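Local structure of hemolysin BL lytic component L1 (Bacillus cereus, 7NMQ) at residues G160-T163 with A164-G168; G232-S235 with A236-A239; Q295-D298 with Q299-S303; S334-P337 with D338-A342. The protein is a lytic component of the haemolysin BL enterotoxin and probably helps build an alpha-helical pore in the membranes of target cells. All blocks are in the same frame, centred on the assembly; numbering follows the deposited sequence. Where two conformers were deposited one is given.

Contact 1 (G160-T163 with A164-G168); sequences GGLT and AILAG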
loop_
_atom_site.group_PDB
_atom_site.type_symbol
_atom_site.label_atom_id
_atom_site.label_comp_id
_atom_site.label_asym_id
_atom_site.label_seq_id
_atom_site.Cartn_x
_atom_site.Cartn_y
_atom_site.Cartn_z
ATOM N N GLY A 160 -31.906 -3.000 -4.321
ATOM C CA GLY A 160 -32.528 -3.316 -3.034
ATOM C C GLY A 160 -31.831 -2.626 -1.891
ATOM O O GLY A 160 -31.313 -1.497 -2.038
ATOM N N GLY A 161 -31.889 -3.269 -0.740
ATOM C CA GLY A 161 -31.233 -2.795 0.470
ATOM C C GLY A 161 -31.847 -1.515 1.001
ATOM O O GLY A 161 -32.958 -1.104 0.585
ATOM N N LEU A 162 -31.120 -0.876 1.889
ATOM C CA LEU A 162 -31.629 0.313 2.576
ATOM C C LEU A 162 -31.730 1.456 1.581
ATOM O O LEU A 162 -32.660 2.282 1.700
ATOM C CB LEU A 162 -30.713 0.634 3.739
ATOM C CG LEU A 162 -31.138 1.820 4.557
ATOM C CD1 LEU A 162 -32.507 1.583 5.166
ATOM C CD2 LEU A 162 -30.083 2.098 5.591
ATOM N N THR A 163 -30.857 1.539 0.582
ATOM C CA THR A 163 -30.951 2.646 -0.372
ATOM C C THR A 163 -32.291 2.577 -1.088
ATOM O O THR A 163 -32.884 3.632 -1.362
ATOM C CB THR A 163 -29.789 2.675 -1.365
ATOM O OG1 THR A 163 -28.572 2.706 -0.623
ATOM C CG2 THR A 163 -29.895 3.874 -2.270
ATOM N N ALA A 164 -32.791 1.400 -1.448
ATOM C CA ALA A 164 -34.072 1.334 -2.178
ATOM C C ALA A 164 -35.218 1.808 -1.270
ATOM O O ALA A 164 -36.175 2.401 -1.766
ATOM C CB ALA A 164 -34.312 -0.078 -2.632
ATOM N N ILE A 165 -35.124 1.579 0.030
ATOM C CA ILE A 165 -36.165 2.090 0.951
ATOM C C ILE A 165 -36.091 3.613 0.941
ATOM O O ILE A 165 -37.120 4.295 0.782
ATOM C CB ILE A 165 -36.011 1.509 2.357
ATOM C CG1 ILE A 165 -36.266 0.012 2.317
ATOM C CG2 ILE A 165 -36.901 2.212 3.360
ATOM C CD1 ILE A 165 -35.916 -0.675 3.576
ATOM N N LEU A 166 -34.912 4.176 1.062
ATOM C CA LEU A 166 -34.791 5.628 1.053
ATOM C C LEU A 166 -35.215 6.197 -0.308
ATOM O O LEU A 166 -35.896 7.252 -0.342
ATOM C CB LEU A 166 -33.367 6.010 1.422
ATOM C CG LEU A 166 -32.911 5.606 2.812
ATOM C CD1 LEU A 166 -31.442 5.947 3.001
ATOM C CD2 LEU A 166 -33.755 6.267 3.888
ATOM N N ALA A 167 -34.873 5.562 -1.425
ATOM C CA ALA A 167 -35.261 6.011 -2.772
ATOM C C ALA A 167 -36.778 5.899 -2.946
ATOM O O ALA A 167 -37.352 6.652 -3.721
ATOM C CB ALA A 167 -34.535 5.179 -3.811
ATOM N N GLY A 168 -37.421 4.997 -2.209
ATOM C CA GLY A 168 -38.879 4.920 -2.227
ATOM C C GLY A 168 -39.480 6.164 -1.595
ATOM O O GLY A 168 -40.558 6.599 -1.998
#

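Contact 2 (G232-S235 with A236-A239); sequences GGLS and ALGA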
loop_
_atom_site.group_PDB
_atom_site.type_symbol
_atom_site.label_atom_id
_atom_site.label_comp_id
_atom_site.label_asym_id
_atom_site.label_seq_id
_atom_site.Cartn_x
_atom_site.Cartn_y
_atom_site.Cartn_z
ATOM N N GLY A 232 -2.441 21.450 0.834
ATOM C CA GLY A 232 -1.407 22.041 -0.036
ATOM C C GLY A 232 -1.042 21.148 -1.207
ATOM O O GLY A 232 -0.074 21.463 -1.928
ATOM N N GLY A 233 -1.759 20.055 -1.411
ATOM C CA GLY A 233 -1.451 19.113 -2.500
ATOM C C GLY A 233 0.016 18.666 -2.477
ATOM O O GLY A 233 0.516 18.243 -1.430
ATOM N N LEU A 234 0.702 18.762 -3.623
ATOM C CA LEU A 234 2.105 18.320 -3.731
ATOM C C LEU A 234 3.058 19.493 -3.504
ATOM O O LEU A 234 4.260 19.334 -3.785
ATOM C CB LEU A 234 2.326 17.709 -5.119
ATOM C CG LEU A 234 1.455 16.495 -5.432
ATOM C CD1 LEU A 234 1.847 15.818 -6.716
ATOM C CD2 LEU A 234 1.478 15.474 -4.316
ATOM N N SER A 235 2.609 20.630 -2.973
ATOM C CA SER A 235 3.445 21.858 -2.778
ATOM C C SER A 235 4.814 21.585 -2.156
ATOM O O SER A 235 5.820 22.229 -2.572
ATOM C CB SER A 235 2.745 22.865 -1.862
ATOM O OG SER A 235 1.659 23.400 -2.531
ATOM N N ALA A 236 4.890 20.733 -1.145
ATOM C CA ALA A 236 6.112 20.554 -0.335
ATOM C C ALA A 236 7.230 19.947 -1.161
ATOM O O ALA A 236 8.350 19.883 -0.644
ATOM C CB ALA A 236 5.846 19.720 0.898
ATOM N N LEU A 237 6.917 19.437 -2.347
ATOM C CA LEU A 237 7.916 18.767 -3.204
ATOM C C LEU A 237 8.582 19.742 -4.183
ATOM O O LEU A 237 9.334 19.294 -5.024
ATOM C CB LEU A 237 7.235 17.624 -3.952
ATOM C CG LEU A 237 6.686 16.536 -3.037
ATOM C CD1 LEU A 237 5.666 15.685 -3.772
ATOM C CD2 LEU A 237 7.814 15.703 -2.463
ATOM N N GLY A 238 8.258 21.023 -4.151
ATOM C CA GLY A 238 8.785 21.989 -5.144
ATOM C C GLY A 238 10.304 22.062 -5.214
ATOM O O GLY A 238 10.806 22.355 -6.309
ATOM N N ALA A 239 11.031 21.833 -4.116
ATOM C CA ALA A 239 12.513 21.874 -4.110
ATOM C C ALA A 239 13.127 20.479 -3.957
ATOM O O ALA A 239 14.344 20.408 -3.671
ATOM C CB ALA A 239 13.010 22.759 -3.009
HETATM O O HOH W 1 2.835 19.012 -0.033
#

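Contact 3 (Q295-D298 with Q299-S303); sequences QTVD and QAILS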
loop_
_atom_site.group_PDB
_atom_site.type_symbol
_atom_site.label_atom_id
_atom_site.label_comp_id
_atom_site.label_asym_id
_atom_site.label_seq_id
_atom_site.Cartn_x
_atom_site.Cartn_y
_atom_site.Cartn_z
ATOM N N GLN A 295 -9.355 -4.505 -2.808
ATOM C CA GLN A 295 -8.627 -4.412 -4.095
ATOM C C GLN A 295 -7.170 -4.036 -3.831
ATOM O O GLN A 295 -6.262 -4.555 -4.512
ATOM C CB GLN A 295 -9.249 -3.404 -5.043
ATOM C CG GLN A 295 -10.646 -3.795 -5.472
ATOM C CD GLN A 295 -11.346 -2.614 -6.112
ATOM O OE1 GLN A 295 -10.785 -1.522 -6.330
ATOM N NE2 GLN A 295 -12.570 -2.845 -6.475
ATOM N N THR A 296 -6.947 -3.129 -2.890
ATOM C CA THR A 296 -5.599 -2.641 -2.554
ATOM C C THR A 296 -4.821 -3.756 -1.856
ATOM O O THR A 296 -3.604 -3.924 -2.142
ATOM C CB THR A 296 -5.650 -1.363 -1.713
ATOM O OG1 THR A 296 -6.404 -0.387 -2.421
ATOM C CG2 THR A 296 -4.257 -0.844 -1.492
ATOM N N VAL A 297 -5.437 -4.524 -0.973
ATOM C CA VAL A 297 -4.725 -5.676 -0.366
ATOM C C VAL A 297 -4.372 -6.664 -1.481
ATOM O O VAL A 297 -3.276 -7.257 -1.411
ATOM C CB VAL A 297 -5.541 -6.342 0.756
ATOM C CG1 VAL A 297 -4.935 -7.682 1.192
ATOM C CG2 VAL A 297 -5.637 -5.403 1.929
ATOM N N ASP A 298 -5.220 -6.907 -2.450
ATOM C CA ASP A 298 -4.853 -7.792 -3.586
ATOM C C ASP A 298 -3.579 -7.263 -4.287
ATOM O O ASP A 298 -2.695 -8.091 -4.646
ATOM C CB ASP A 298 -6.002 -7.970 -4.567
ATOM C CG ASP A 298 -7.093 -8.965 -4.165
ATOM O OD1 ASP A 298 -6.786 -9.934 -3.451
ATOM O OD2 ASP A 298 -8.272 -8.761 -4.587
ATOM N N GLN A 299 -3.492 -5.954 -4.495
ATOM C CA GLN A 299 -2.327 -5.302 -5.114
ATOM C C GLN A 299 -1.112 -5.531 -4.220
ATOM O O GLN A 299 -0.004 -5.817 -4.739
ATOM C CB GLN A 299 -2.536 -3.836 -5.378
ATOM C CG GLN A 299 -3.594 -3.580 -6.413
ATOM C CD GLN A 299 -3.639 -2.089 -6.588
ATOM O OE1 GLN A 299 -4.150 -1.377 -5.747
ATOM N NE2 GLN A 299 -2.816 -1.616 -7.501
ATOM N N ALA A 300 -1.264 -5.363 -2.917
ATOM C CA ALA A 300 -0.180 -5.583 -1.945
ATOM C C ALA A 300 0.306 -7.037 -2.037
ATOM O O ALA A 300 1.544 -7.294 -1.962
ATOM C CB ALA A 300 -0.597 -5.225 -0.548
ATOM N N ILE A 301 -0.601 -7.974 -2.187
ATOM C CA ILE A 301 -0.215 -9.392 -2.298
ATOM C C ILE A 301 0.614 -9.538 -3.569
ATOM O O ILE A 301 1.619 -10.294 -3.512
ATOM C CB ILE A 301 -1.437 -10.300 -2.265
ATOM C CG1 ILE A 301 -2.005 -10.348 -0.850
ATOM C CG2 ILE A 301 -1.091 -11.700 -2.745
ATOM C CD1 ILE A 301 -3.429 -10.827 -0.775
ATOM N N LEU A 302 0.210 -8.937 -4.673
ATOM C CA LEU A 302 0.976 -9.073 -5.941
ATOM C C LEU A 302 2.383 -8.528 -5.737
ATOM O O LEU A 302 3.359 -9.147 -6.168
ATOM C CB LEU A 302 0.311 -8.304 -7.076
ATOM C CG LEU A 302 -0.910 -8.940 -7.686
ATOM C CD1 LEU A 302 -1.434 -8.040 -8.790
ATOM C CD2 LEU A 302 -0.629 -10.315 -8.213
ATOM N N SER A 303 2.530 -7.395 -5.066
ATOM C CA SER A 303 3.852 -6.743 -4.898
ATOM C C SER A 303 4.730 -7.555 -3.936
ATOM O O SER A 303 5.973 -7.598 -4.125
ATOM C CB SER A 303 3.706 -5.321 -4.487
ATOM O OG SER A 303 3.110 -4.587 -5.533
HETATM O O HOH W 2 -5.514 0.671 -4.718
#

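Contact 4 (S334-P337 with D338-A342); sequences SLIP and DDLKA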
loop_
_atom_site.group_PDB
_atom_site.type_symbol
_atom_site.label_atom_id
_atom_site.label_comp_id
_atom_site.label_asym_id
_atom_site.label_seq_id
_atom_site.Cartn_x
_atom_site.Cartn_y
_atom_site.Cartn_z
ATOM N N SER A 334 39.725 -14.813 -8.843
ATOM C CA SER A 334 40.251 -13.464 -8.539
ATOM C C SER A 334 39.301 -12.361 -9.012
ATOM O O SER A 334 39.486 -11.183 -8.586
ATOM C CB SER A 334 41.623 -13.296 -9.154
ATOM O OG SER A 334 41.562 -13.051 -10.560
ATOM N N LEU A 335 38.363 -12.646 -9.909
ATOM C CA LEU A 335 37.414 -11.615 -10.432
ATOM C C LEU A 335 36.156 -11.515 -9.583
ATOM O O LEU A 335 35.377 -10.566 -9.787
ATOM C CB LEU A 335 37.064 -11.913 -11.886
ATOM C CG LEU A 335 38.275 -11.967 -12.823
ATOM C CD1 LEU A 335 37.833 -12.240 -14.251
ATOM C CD2 LEU A 335 39.101 -10.672 -12.755
ATOM N N ILE A 336 35.939 -12.426 -8.658
ATOM C CA ILE A 336 34.694 -12.413 -7.820
ATOM C C ILE A 336 34.533 -11.052 -7.156
ATOM O O ILE A 336 33.420 -10.539 -7.030
ATOM C CB ILE A 336 34.697 -13.575 -6.819
ATOM C CG1 ILE A 336 34.520 -14.912 -7.536
ATOM C CG2 ILE A 336 33.647 -13.396 -5.745
ATOM C CD1 ILE A 336 34.855 -16.116 -6.661
ATOM N N PRO A 337 35.596 -10.348 -6.724
ATOM C CA PRO A 337 35.381 -9.058 -6.066
ATOM C C PRO A 337 34.656 -8.034 -6.957
ATOM O O PRO A 337 34.114 -7.108 -6.408
ATOM C CB PRO A 337 36.775 -8.625 -5.618
ATOM C CG PRO A 337 37.478 -9.938 -5.415
ATOM C CD PRO A 337 36.988 -10.779 -6.581
ATOM N N ASP A 338 34.712 -8.138 -8.296
ATOM C CA ASP A 338 33.919 -7.222 -9.158
ATOM C C ASP A 338 32.428 -7.361 -8.809
ATOM O O ASP A 338 31.727 -6.350 -8.694
ATOM C CB ASP A 338 34.111 -7.492 -10.652
ATOM C CG ASP A 338 35.489 -7.186 -11.208
ATOM O OD1 ASP A 338 36.150 -6.286 -10.668
ATOM O OD2 ASP A 338 35.863 -7.862 -12.215
ATOM N N ASP A 339 31.966 -8.588 -8.639
ATOM C CA ASP A 339 30.548 -8.875 -8.344
ATOM C C ASP A 339 30.250 -8.464 -6.906
ATOM O O ASP A 339 29.156 -7.921 -6.651
ATOM C CB ASP A 339 30.273 -10.350 -8.624
ATOM C CG ASP A 339 30.571 -10.721 -10.076
ATOM O OD1 ASP A 339 30.213 -9.918 -10.984
ATOM O OD2 ASP A 339 31.217 -11.781 -10.300
ATOM N N LEU A 340 31.187 -8.668 -5.993
ATOM C CA LEU A 340 30.981 -8.236 -4.596
ATOM C C LEU A 340 30.850 -6.714 -4.547
ATOM O O LEU A 340 30.009 -6.230 -3.778
ATOM C CB LEU A 340 32.084 -8.731 -3.674
ATOM C CG LEU A 340 32.239 -10.250 -3.599
ATOM C CD1 LEU A 340 33.506 -10.614 -2.845
ATOM C CD2 LEU A 340 31.041 -10.917 -2.955
ATOM N N LYS A 341 31.734 -6.017 -5.252
ATOM C CA LYS A 341 31.779 -4.540 -5.160
ATOM C C LYS A 341 30.500 -3.958 -5.780
ATOM O O LYS A 341 29.902 -2.997 -5.196
ATOM C CB LYS A 341 32.998 -3.990 -5.887
ATOM C CG LYS A 341 33.088 -2.468 -5.874
ATOM C CD LYS A 341 34.430 -1.958 -6.257
ATOM C CE LYS A 341 34.456 -0.460 -6.461
ATOM N NZ LYS A 341 35.441 -0.055 -7.489
ATOM N N ALA A 342 30.054 -4.512 -6.895
ATOM C CA ALA A 342 28.825 -4.048 -7.563
ATOM C C ALA A 342 27.655 -4.234 -6.598
ATOM O O ALA A 342 26.794 -3.316 -6.491
ATOM C CB ALA A 342 28.580 -4.727 -8.888
HETATM O O HOH W 3 33.436 -11.617 -11.387
#

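Contact 1 (G160-T163 with A164-G168)
Leu162 meets both Ile165 and Leu166 further along the same helix, so one leucine bridges two neighbouring side chains. Its CD1 approaches Ile165 CD1 at 4.4 Å, one methyl against another, while its CG faces Leu166 CD1. Leu162 has CG anti to the backbone N (chi1 -179°), whereas Leu166 turns CG beside its own backbone N, and this carries Leu166 CG back to 3.5 Å from Leu162 O. The backbone between them is held by a helical hydrogen bond from Leu166 N to Leu162 O, 3.0 Å long and nearly straight (N-H...O 167°). The next bond, from Ala167 N to Thr163 O, is 2.8 Å long, and the small Ala167 CB rests 3.3 Å from the same Thr163 O.

The segment 160-168 opens the short helix 161-169, and its first turn is loose. Ala164 N makes only weak bonds to Gly160 O and Gly161 O, and Ile165 N another weak one to Gly161 O at 3.5 Å. Glycine suits this entry: Gly161 has a positive phi of 67°, which a residue with a side chain seldom adopts.

Thr163 OG1 is hydrogen-bonded to Val153 O, linking the helix to the end of helix 107-154. The beta-branched threonine also offers a methyl, and its side chain packs on Ile173 of helix 173-200. Leu162 reaches Ile55 of helix 45-103 and Leu283 of helix 275-325, and Leu166 reaches Val280 of the latter.

Contact 2 (G232-S235 with A236-A239)
A type II' beta turn from Gly232 to Ser235 runs directly into a short 3-10 stretch, and the side chains of Leu234 and Leu237 meet where the two join. Leu234 CB lies 4.1 Å from Leu237 CD1, and Leu237 CB packs 3.4 Å from Leu234 O. That oxygen also accepts Leu237 N at 3.0 Å, the i to i+3 bond of a 3-10 turn, with the donor above the carbonyl plane. Gly238 N repeats the pattern on Ser235 O.

Inside the turn, Gly232 O takes two donors from Ser235: the backbone N, and OG at 2.7 Å, which comes in on a lone pair in the carbonyl plane. Serine suits this place because OG, set beside its own backbone N (chi1 -70°), can fold back to the carbonyl that its N already binds. Gly233 has positive phi (53°) at the second position of the turn, where glycine is favoured. A water bridges Gly233 O and Ala236 N, giving to the first and accepting from the second.

This loop lies in a predicted transmembrane span, between strand 225-230 and helix 247-272. Leu234 packs against Ile213 of helix 203-216 and Met256 of helix 247-272, while Leu237 lies on Leu208, Val209 and Ala212 of helix 203-216.

Contact 3 (Q295-D298 with Q299-S303)
Val297 and Ile301, one helical turn apart, put a methyl of each together: CG1 of Val297 and CD1 of Ile301 are 4.0 Å apart, and the two side chains cross obliquely. Valine holds CG1 anti to its backbone N (chi1 169°), which directs it forward along the helix to the isoleucine. Ile301 CG1 also lies 3.4 Å from Val297 O, the oxygen that accepts Ile301 N.

On another face, Thr296 and Gln299 are joined through a water. It donates to Thr296 OG1 and to Gln299 OE1, each at 2.7 Å, spanning the 4.1 Å between OG1 and OE1. Gln299 can reach it because CG turns back beside the backbone N (chi1 -66°) and passes 3.4 Å from Gln295 O.

The helix backbone positions these groups, with Ala300 N on Thr296 O at 2.9 Å and Gln299 N, Ile301 N and Leu302 N each bonded four residues back. Further out, Thr296 OG1 bonds Tyr292 O, and Asp298 OD1 makes a salt bridge with Lys139 of helix 107-154. Val297 and Ile301 pack on that same helix, whereas Thr296 packs on Val23 and Met24 of helix 10-33.

Two chemistries thus meet within two turns: aliphatic packing and the carboxylate of Asp298 bind helix 107-154, while the threonine hydroxyl, held by a carbonyl of its own helix and by the water shared with Gln299, is satisfied even as its side chain packs on helix 10-33.

Contact 4 (S334-P337 with D338-A342)
From Ser334 to Ala342 the backbone is helical but kinked at Pro337, whose N has no hydrogen to give to the turn before. Ile336 and Leu340 carry the apolar contact: CG2 of the isoleucine sits 4.0 Å from CD1 of the leucine. Ile336 CG2 lies anti to its backbone N, which points that branch forward to the next turn, where Leu340 N bonds Ile336 O at 3.1 Å; the same oxygen takes a weak bond from Asp339 N. Leu340 CD1 also lies 4.0 Å from Pro337 CA.

On the polar side, Asp338 CB packs 3.4 Å from Leu335 O, which accepts Asp338 N in an i to i+3 bond of 2.9 Å, the donor well above the carbonyl plane. A water joins this carbonyl, weakly, to Asp339 OD2.

Leu340 faces Tyr95 and Leu98 of helix 45-103, Pro337 touches Val102 there, and Asp339 packs on Tyr3 and Leu5 near the N terminus. Proline suits the first turns of a helix, where few carbonyls lie behind it to be deprived of a partner; further in, as here, it kinks the chain. This kink lies near the start of helix 330-357, in an elongated helical bundle consistent with the ClyA-like family.

Following the chain from the N terminus, the four contacts come in series; none nests within or crosses another, and each joins two adjoining segments, so none closes a long loop. Contact 1 starts helix 161-169, between helices 107-154 and 173-200. Contact 2 follows strand 225-230 in the predicted membrane-spanning region and leads towards helix 247-272. Contact 3 lies within helix 275-325, its centre about 8 Å from that of the chain, and ties in helices 10-33 and 107-154. Contact 4 belongs to helix 330-357, which follows helix 275-325 and packs on helix 45-103. Contacts 1 and 4, with centres about 69 Å apart, lie on opposite sides of the chain's centre.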